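Local coordinates for protein putative aminopeptidase (Leishmania major, PDB 5NTH) that probably acts as a manganese-dependent leucyl aminopeptidase of the M17 family, removing residues from the N-terminus of peptides, and is captured here with the inhibitor actinonin, at residues Cys202-Glu205 and Leu206-Ile209; Ile333-Val336 and Arg337-Met341; Ser187-Phe191 and Thr192-Val196; Val151-Ala154 and Val155-Ala159. One frame throughout, in Å; residues are numbered along the deposited sequence.

Contact 1: Cys202-Glu205 and Leu206-Ile209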
loop_
_atom_site.group_PDB
_atom_site.type_symbol
_atom_site.label_atom_id
_atom_site.label_comp_id
_atom_site.label_asym_id
_atom_site.label_seq_id
_atom_site.Cartn_x
_atom_site.Cartn_y
_atom_site.Cartn_z
ATOM N N CYS A 202 47.885 2.077 25.690
ATOM C CA CYS A 202 48.359 0.933 26.468
ATOM C C CYS A 202 47.314 -0.177 26.625
ATOM O O CYS A 202 46.141 0.014 26.312
ATOM C CB CYS A 202 48.811 1.391 27.832
ATOM S SG CYS A 202 47.490 1.901 28.926
ATOM N N VAL A 203 47.752 -1.326 27.127
ATOM C CA VAL A 203 46.905 -2.498 27.228
ATOM C C VAL A 203 45.695 -2.318 28.111
ATOM O O VAL A 203 44.630 -2.832 27.770
ATOM C CB VAL A 203 47.701 -3.706 27.743
ATOM C CG1 VAL A 203 46.799 -4.900 28.100
ATOM C CG2 VAL A 203 48.686 -4.114 26.671
ATOM N N ALA A 204 45.853 -1.636 29.245
ATOM C CA ALA A 204 44.714 -1.387 30.135
ATOM C C ALA A 204 43.609 -0.536 29.447
ATOM O O ALA A 204 42.426 -0.721 29.723
ATOM C CB ALA A 204 45.177 -0.750 31.437
ATOM N N GLU A 205 44.020 0.357 28.545
ATOM C CA GLU A 205 43.106 1.095 27.682
ATOM C C GLU A 205 42.362 0.194 26.687
ATOM O O GLU A 205 41.139 0.250 26.566
ATOM C CB GLU A 205 43.839 2.223 26.952
ATOM C CG GLU A 205 43.838 3.511 27.766
ATOM C CD GLU A 205 44.934 4.514 27.403
ATOM O OE1 GLU A 205 46.149 4.129 27.445
ATOM O OE2 GLU A 205 44.570 5.698 27.098
ATOM N N LEU A 206 43.077 -0.657 25.987
ATOM C CA LEU A 206 42.410 -1.534 25.028
ATOM C C LEU A 206 41.364 -2.421 25.715
ATOM O O LEU A 206 40.300 -2.662 25.154
ATOM C CB LEU A 206 43.414 -2.373 24.266
ATOM C CG LEU A 206 44.429 -1.546 23.488
ATOM C CD1 LEU A 206 45.409 -2.493 22.827
ATOM C CD2 LEU A 206 43.790 -0.623 22.465
ATOM N N GLU A 207 41.657 -2.871 26.935
ATOM C CA GLU A 207 40.681 -3.589 27.754
ATOM C C GLU A 207 39.482 -2.715 28.140
ATOM O O GLU A 207 38.321 -3.169 28.141
ATOM C CB GLU A 207 41.364 -4.173 28.993
ATOM C CG GLU A 207 42.211 -5.397 28.656
ATOM C CD GLU A 207 43.320 -5.712 29.664
ATOM O OE1 GLU A 207 44.060 -4.813 30.114
ATOM O OE2 GLU A 207 43.471 -6.896 29.999
ATOM N N ALA A 208 39.749 -1.468 28.481
ATOM C CA ALA A 208 38.662 -0.557 28.793
ATOM C C ALA A 208 37.753 -0.328 27.574
ATOM O O ALA A 208 36.528 -0.300 27.734
ATOM C CB ALA A 208 39.215 0.752 29.312
ATOM N N ILE A 209 38.353 -0.195 26.377
ATOM C CA ILE A 209 37.595 -0.137 25.104
ATOM C C ILE A 209 36.787 -1.418 24.882
ATOM O O ILE A 209 35.577 -1.360 24.652
ATOM C CB ILE A 209 38.509 0.165 23.904
ATOM C CG1 ILE A 209 38.878 1.640 23.906
ATOM C CG2 ILE A 209 37.826 -0.097 22.591
ATOM C CD1 ILE A 209 40.073 1.966 23.014
#

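Contact 2: Ile333-Val336 and Arg337-Met341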
loop_
_atom_site.group_PDB
_atom_site.type_symbol
_atom_site.label_atom_id
_atom_site.label_comp_id
_atom_site.label_asym_id
_atom_site.label_seq_id
_atom_site.Cartn_x
_atom_site.Cartn_y
_atom_site.Cartn_z
ATOM N N ILE A 333 32.611 6.089 29.953
ATOM C CA ILE A 333 33.159 5.160 30.937
ATOM C C ILE A 333 34.604 4.849 30.631
ATOM O O ILE A 333 35.436 4.882 31.533
ATOM C CB ILE A 333 32.330 3.871 30.957
ATOM C CG1 ILE A 333 30.972 4.216 31.569
ATOM C CG2 ILE A 333 33.040 2.741 31.714
ATOM C CD1 ILE A 333 30.004 3.050 31.647
ATOM N N ALA A 334 34.877 4.544 29.366
ATOM C CA ALA A 334 36.201 4.192 28.908
ATOM C C ALA A 334 37.179 5.368 29.032
ATOM O O ALA A 334 38.304 5.211 29.534
ATOM C CB ALA A 334 36.132 3.742 27.478
ATOM N N VAL A 335 36.740 6.534 28.566
ATOM C CA VAL A 335 37.503 7.765 28.703
ATOM C C VAL A 335 37.824 8.047 30.154
ATOM O O VAL A 335 38.977 8.160 30.499
ATOM C CB VAL A 335 36.772 8.974 28.140
ATOM C CG1 VAL A 335 37.482 10.252 28.530
ATOM C CG2 VAL A 335 36.711 8.865 26.626
ATOM N N VAL A 336 36.818 8.158 31.003
ATOM C CA VAL A 336 37.089 8.331 32.418
ATOM C C VAL A 336 38.001 7.254 33.001
ATOM O O VAL A 336 38.832 7.545 33.855
ATOM C CB VAL A 336 35.801 8.427 33.223
ATOM C CG1 VAL A 336 36.044 8.235 34.719
ATOM C CG2 VAL A 336 35.144 9.758 32.969
ATOM N N ARG A 337 37.835 6.011 32.575
ATOM C CA ARG A 337 38.685 4.938 33.082
ATOM C C ARG A 337 40.124 5.167 32.682
ATOM O O ARG A 337 41.037 4.860 33.453
ATOM C CB ARG A 337 38.225 3.580 32.563
ATOM C CG ARG A 337 37.289 2.913 33.533
ATOM C CD ARG A 337 36.606 1.696 32.954
ATOM N NE ARG A 337 35.771 1.022 33.962
ATOM C CZ ARG A 337 34.867 0.083 33.689
ATOM N NH1 ARG A 337 34.642 -0.333 32.437
ATOM N NH2 ARG A 337 34.165 -0.433 34.678
ATOM N N SER A 338 40.327 5.670 31.465
ATOM C CA SER A 338 41.658 5.945 30.970
ATOM C C SER A 338 42.301 7.110 31.794
ATOM O O SER A 338 43.460 7.044 32.230
ATOM C CB SER A 338 41.594 6.228 29.466
ATOM O OG SER A 338 42.884 6.529 28.923
ATOM N N MET A 339 41.516 8.154 32.033
ATOM C CA MET A 339 41.915 9.279 32.886
ATOM C C MET A 339 42.412 8.835 34.265
ATOM O O MET A 339 43.419 9.339 34.749
ATOM C CB MET A 339 40.761 10.290 33.038
ATOM C CG MET A 339 40.569 11.139 31.808
ATOM S SD MET A 339 39.386 12.472 32.007
ATOM C CE MET A 339 37.929 11.584 32.347
ATOM N N LYS A 340 41.715 7.890 34.872
ATOM C CA LYS A 340 42.103 7.344 36.170
ATOM C C LYS A 340 43.339 6.440 36.129
ATOM O O LYS A 340 43.947 6.186 37.168
ATOM C CB LYS A 340 40.938 6.565 36.760
ATOM C CG LYS A 340 39.757 7.449 37.103
ATOM C CD LYS A 340 38.825 6.719 38.042
ATOM C CE LYS A 340 37.682 7.599 38.511
ATOM N NZ LYS A 340 38.117 8.905 39.065
ATOM N N MET A 341 43.691 5.956 34.939
ATOM C CA MET A 341 44.890 5.125 34.733
ATOM C C MET A 341 46.238 5.875 34.726
ATOM O O MET A 341 47.180 5.406 35.355
ATOM C CB MET A 341 44.749 4.304 33.449
ATOM C CG MET A 341 43.835 3.097 33.613
ATOM S SD MET A 341 43.180 2.409 32.080
ATOM C CE MET A 341 44.661 2.558 31.089
#

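Contact 3: Ser187-Phe191 and Thr192-Val196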
loop_
_atom_site.group_PDB
_atom_site.type_symbol
_atom_site.label_atom_id
_atom_site.label_comp_id
_atom_site.label_asym_id
_atom_site.label_seq_id
_atom_site.Cartn_x
_atom_site.Cartn_y
_atom_site.Cartn_z
ATOM N N SER A 187 52.372 -6.043 15.978
ATOM C CA SER A 187 52.945 -4.839 16.602
ATOM C C SER A 187 52.935 -4.975 18.118
ATOM O O SER A 187 51.997 -5.566 18.669
ATOM C CB SER A 187 52.141 -3.562 16.265
ATOM O OG SER A 187 51.355 -3.127 17.398
ATOM N N ARG A 188 53.929 -4.362 18.775
ATOM C CA ARG A 188 54.066 -4.434 20.231
ATOM C C ARG A 188 53.830 -3.109 20.937
ATOM O O ARG A 188 54.040 -3.006 22.151
ATOM C CB ARG A 188 55.451 -4.959 20.602
ATOM C CG ARG A 188 55.737 -6.396 20.176
ATOM C CD ARG A 188 57.101 -6.893 20.704
ATOM N NE ARG A 188 57.057 -6.974 22.169
ATOM C CZ ARG A 188 57.785 -6.266 23.018
ATOM N NH1 ARG A 188 57.592 -6.439 24.309
ATOM N NH2 ARG A 188 58.720 -5.411 22.607
ATOM N N ALA A 189 53.329 -2.121 20.201
ATOM C CA ALA A 189 53.146 -0.748 20.716
ATOM C C ALA A 189 52.304 -0.604 21.994
ATOM O O ALA A 189 52.563 0.268 22.829
ATOM C CB ALA A 189 52.574 0.125 19.628
ATOM N N ALA A 190 51.294 -1.444 22.139
ATOM C CA ALA A 190 50.515 -1.501 23.379
ATOM C C ALA A 190 51.367 -1.896 24.601
ATOM O O ALA A 190 51.070 -1.487 25.747
ATOM C CB ALA A 190 49.330 -2.464 23.217
ATOM N N PHE A 191 52.398 -2.707 24.349
ATOM C CA PHE A 191 53.256 -3.251 25.404
ATOM C C PHE A 191 54.509 -2.432 25.664
ATOM O O PHE A 191 54.983 -2.379 26.771
ATOM C CB PHE A 191 53.591 -4.694 25.068
ATOM C CG PHE A 191 52.379 -5.565 25.036
ATOM C CD1 PHE A 191 51.839 -6.065 26.224
ATOM C CD2 PHE A 191 51.724 -5.813 23.844
ATOM C CE1 PHE A 191 50.699 -6.848 26.222
ATOM C CE2 PHE A 191 50.589 -6.596 23.826
ATOM C CZ PHE A 191 50.077 -7.121 25.015
ATOM N N THR A 192 55.002 -1.767 24.637
ATOM C CA THR A 192 56.160 -0.909 24.740
ATOM C C THR A 192 55.807 0.556 25.078
ATOM O O THR A 192 56.703 1.339 25.409
ATOM C CB THR A 192 56.982 -0.997 23.423
ATOM O OG1 THR A 192 56.199 -0.602 22.276
ATOM C CG2 THR A 192 57.483 -2.463 23.206
ATOM N N GLN A 193 54.522 0.943 24.987
ATOM C CA GLN A 193 54.107 2.387 25.066
ATOM C C GLN A 193 54.799 3.263 24.021
ATOM O O GLN A 193 54.869 4.489 24.188
ATOM C CB GLN A 193 54.397 3.015 26.452
ATOM C CG GLN A 193 54.089 2.128 27.652
ATOM C CD GLN A 193 52.604 1.873 27.806
ATOM O OE1 GLN A 193 51.785 2.782 27.556
ATOM N NE2 GLN A 193 52.239 0.638 28.218
ATOM N N GLU A 194 55.317 2.634 22.962
ATOM C CA GLU A 194 55.987 3.362 21.911
ATOM C C GLU A 194 54.960 4.314 21.289
ATOM O O GLU A 194 53.747 4.008 21.206
ATOM C CB GLU A 194 56.591 2.426 20.849
ATOM C CG GLU A 194 55.707 2.177 19.625
ATOM C CD GLU A 194 56.219 1.075 18.714
ATOM O OE1 GLU A 194 56.632 0.002 19.233
ATOM O OE2 GLU A 194 56.177 1.273 17.475
ATOM N N LEU A 195 55.475 5.458 20.854
ATOM C CA LEU A 195 54.671 6.534 20.319
ATOM C C LEU A 195 54.382 6.366 18.833
ATOM O O LEU A 195 55.263 6.003 18.056
ATOM C CB LEU A 195 55.397 7.836 20.555
ATOM C CG LEU A 195 55.696 8.095 22.037
ATOM C CD1 LEU A 195 56.357 9.459 22.157
ATOM C CD2 LEU A 195 54.460 8.006 22.947
ATOM N N VAL A 196 53.130 6.613 18.450
ATOM C CA VAL A 196 52.711 6.533 17.051
ATOM C C VAL A 196 51.985 7.821 16.751
ATOM O O VAL A 196 51.022 8.169 17.454
ATOM C CB VAL A 196 51.750 5.358 16.821
ATOM C CG1 VAL A 196 51.338 5.288 15.344
ATOM C CG2 VAL A 196 52.378 4.039 17.300
#

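Contact 4: Val151-Ala154 and Val155-Ala159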
loop_
_atom_site.group_PDB
_atom_site.type_symbol
_atom_site.label_atom_id
_atom_site.label_comp_id
_atom_site.label_asym_id
_atom_site.label_seq_id
_atom_site.Cartn_x
_atom_site.Cartn_y
_atom_site.Cartn_z
ATOM N N VAL A 151 41.706 -2.666 16.036
ATOM C CA VAL A 151 41.756 -4.060 16.409
ATOM C C VAL A 151 40.994 -4.299 17.714
ATOM O O VAL A 151 40.172 -5.199 17.776
ATOM C CB VAL A 151 43.211 -4.569 16.542
ATOM C CG1 VAL A 151 43.249 -6.044 16.954
ATOM C CG2 VAL A 151 43.939 -4.419 15.220
ATOM N N ALA A 152 41.229 -3.539 18.765
ATOM C CA ALA A 152 40.513 -3.857 19.992
ATOM C C ALA A 152 38.988 -3.829 19.750
ATOM O O ALA A 152 38.263 -4.764 20.156
ATOM C CB ALA A 152 40.899 -2.926 21.109
ATOM N N ASN A 153 38.533 -2.767 19.066
ATOM C CA ASN A 153 37.147 -2.637 18.623
ATOM C C ASN A 153 36.675 -3.793 17.724
ATOM O O ASN A 153 35.688 -4.419 18.052
ATOM C CB ASN A 153 36.949 -1.292 17.912
ATOM C CG ASN A 153 35.473 -0.988 17.556
ATOM O OD1 ASN A 153 34.553 -1.539 18.125
ATOM N ND2 ASN A 153 35.265 -0.079 16.617
ATOM N N ALA A 154 37.387 -4.062 16.625
ATOM C CA ALA A 154 37.019 -5.090 15.611
ATOM C C ALA A 154 36.841 -6.486 16.176
ATOM O O ALA A 154 36.020 -7.293 15.684
ATOM C CB ALA A 154 38.055 -5.143 14.507
ATOM N N VAL A 155 37.620 -6.774 17.202
ATOM C CA VAL A 155 37.563 -8.065 17.819
ATOM C C VAL A 155 36.504 -8.116 18.862
ATOM O O VAL A 155 35.733 -9.058 18.889
ATOM C CB VAL A 155 38.901 -8.419 18.471
ATOM C CG1 VAL A 155 38.790 -9.721 19.253
ATOM C CG2 VAL A 155 39.977 -8.550 17.399
ATOM N N ALA A 156 36.493 -7.134 19.747
ATOM C CA ALA A 156 35.501 -7.047 20.839
ATOM C C ALA A 156 34.080 -7.187 20.338
ATOM O O ALA A 156 33.273 -7.926 20.899
ATOM C CB ALA A 156 35.624 -5.721 21.562
ATOM N N ARG A 157 33.802 -6.487 19.243
ATOM C CA ARG A 157 32.451 -6.371 18.727
ATOM C C ARG A 157 32.080 -7.605 17.950
ATOM O O ARG A 157 30.908 -7.736 17.597
ATOM C CB ARG A 157 32.295 -5.131 17.827
ATOM C CG ARG A 157 32.922 -5.287 16.453
ATOM C CD ARG A 157 32.712 -4.057 15.589
ATOM N NE ARG A 157 33.431 -4.187 14.319
ATOM C CZ ARG A 157 33.733 -3.195 13.477
ATOM N NH1 ARG A 157 33.361 -1.948 13.747
ATOM N NH2 ARG A 157 34.410 -3.449 12.342
ATOM N N ALA A 158 33.062 -8.465 17.644
ATOM C CA ALA A 158 32.842 -9.658 16.825
ATOM C C ALA A 158 32.712 -10.944 17.647
ATOM O O ALA A 158 32.518 -12.023 17.099
ATOM C CB ALA A 158 33.925 -9.790 15.773
ATOM N N ALA A 159 32.768 -10.813 18.960
ATOM C CA ALA A 159 32.652 -11.955 19.830
ATOM C C ALA A 159 31.213 -12.347 19.900
ATOM O O ALA A 159 30.348 -11.512 19.702
ATOM C CB ALA A 159 33.142 -11.601 21.225
#

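Contact 1: Cys202-Glu205 and Leu206-Ile209
Glu207 brings its carboxylate against the CG1 methyl of Val203, one helical turn earlier, with OE1 of Glu207 3.4 Å from CG1 of Val203. The two side chains cross obliquely. CG1 of Val203 stands anti to the backbone N (chi1 170°), which puts it in the path of the Glu207 chain. Glu207 OE1 also comes within 3.1 Å of Val203 O; both are acceptors, so nothing bonds them, and the carbonyl spends itself instead on Glu207 N at 3.1 Å. Three more i to i+4 bonds run through the opening turns of helix 203-221. Leu206 N reaches the carbonyl oxygen of Cys202, the N-cap residue, and the bond from Ile209 N to Glu205 O is short, 2.8 Å, and straight, with 168° at the hydrogen. Ala208 N donates to Ala204 O, and CB of Ala208 rests 3.4 Å from Glu205 O. Glu205 turns its carboxylate back toward the start of the helix, where OE1 accepts from Cys202 N, although the position of OE1 is less certain. Leu206 and Val203 pack on Ala190 of helix 189-192. The other oxygen of Glu205, OE2, is hydrogen-bonded to Ser338 OG, and this bond gives the buried carboxylate a polar partner while tying it to the neighbouring helix 323-341.

Contact 2: Ile333-Val336 and Arg337-Met341
Residues 333-336 and 337-341 form consecutive turns of helix 323-341, in its C-terminal part, with CA of Val335 5.1 Å from CA of Ser338. Four backbone bonds of the i to i+4 kind join them, from Arg337 N to Ile333 O, Ser338 N to Ala334 O, Met339 N to Val335 O and Lys340 N to Val336 O. The Met339 bond is the straightest, with 170° at the hydrogen. On one side of the helix Arg337 and Ile333 lie alongside each other and point the same way. The arginine chain is extended from CG to NE, and this carries its guanidinium across Ile333 CG2, which sits over one face of the group, displaced toward the rim, with NH1 of Arg337 3.5 Å from that methyl. Met339 instead bends at its last torsion (chi3 -62°), folding CE back onto Val336. That methyl lies 3.4 Å from CG2 of Val336, and 4.1 Å from CG1 of Val335, so one thioether end spans both valines. Lys340 runs beside Val336, its CE 4.2 Å from CG1 of Val336, before NZ hydrogen-bonds to Tyr281 OH. Tyr281, on strand 275-282, also meets Val336 and Met339, whereas Tyr239 and Leu243 of helix 229-243 border Arg337. Ala334 packs on Ser212, and Arg337 on Thr211, of helix 203-221. Such a helix, with side chains packed on a strand and on two other helices, is typical of the layered alpha/beta packing of the M17 catalytic domain.

Contact 3: Ser187-Phe191 and Thr192-Val196
The short helix 189-192 ends here and gives way to the loop leading to helix 203-221; Arg188 occupies its N-cap position. The carbonyl oxygen of Arg188 gathers the turn by accepting two backbone bonds, from Phe191 N and from Thr192 N, the latter 2.9 Å long with 150° at the hydrogen. Thr192 bends its hydroxyl back over the same turn, because OG1 lies between backbone N and carbonyl carbon (chi1 59°); OG1 is 3.2 Å from Arg188 O and 3.4 Å from CA of Ala189. A weak bond from Glu194 N reaches Thr192 OG1. The other branch of Thr192, CG2, meets the guanidinium of Arg188 obliquely, with NH2 of Arg188 3.3 Å away, and the two side chains cross at about a right angle. The arginine chain is bent at chi3, and NH1 forms a salt bridge to Asp36. Farther along, Glu194 swings its aliphatic part onto Ala189, CG of Glu194 lying 3.7 Å from CB of Ala189. Gln193 takes positive phi (56°), the first residue to leave helical geometry, and turns the chain away from the helix. Phe191 packs on Val203 of the following helix. A positive-phi residue directly after a helix is a familiar way for a helix to end, and here it marks the exit into the linking loop.

Contact 4: Val151-Ala154 and Val155-Ala159
Val151 and Val155 touch first, side by side and pointing the same way, CG1 of Val151 4.1 Å from CG2 of Val155. Beneath them Val155 N bonds to Val151 O, and the next two residues repeat this with Ala156 N to Ala152 O and Arg157 N to Asn153 O. Ala156 CB sits close against Ala152 O, at 3.1 Å. Arg157 then turns its chain back along the helix: CG lies between backbone N and carbonyl carbon (chi1 75°), 3.3 Å from Asn153 O, and the rest is extended as far as NE. There the guanidinium plane stands 64° from the Asn153 amide plane; NH1 of Arg157 and ND2 of Asn153, 3.9 Å apart, are both donors, so nothing bonds them. Both groups are positioned from farther out. Asn153 ND2 donates to Asp454 OD1 and to the carbonyl of Ser452, while Arg157 NH1 bonds to Gly453 O, so the same short run of backbone and acid steadies the pair. Arg157 NE reaches Ser121 OG, which also bonds to Ala154 O. A type I beta turn from Ala156 to Ala159 follows on, and Ala158 CB approaches Ala154 O at 3.3 Å. Helix 148-156 is the helical link of a beta-alpha-beta unit; Val151 and Val155 rest on strand 181-185, Ala154 on helix 117-127, and Ala152 on helix 203-221.

Overall arrangement
Along the chain the order is contact 4, 3, 1, 2. Contact 1, at the start of helix 203-221, is the hub: its centre lies about 10 Å from that of contact 2 and about 12 Å from those of contacts 3 and 4, and it touches all three. The other pairs have centres about 19 Å apart and do not meet. Contact 4 belongs to a beta-alpha-beta unit of the six-stranded sheet, contact 3 follows that sheet's strand 181-185, and contact 2 lies in the catalytic domain. The start of helix 203-221 packs against both helices 148-156 and 323-341, consistent with linking the two parts; the four contacts lie away from the manganese and actinonin sites.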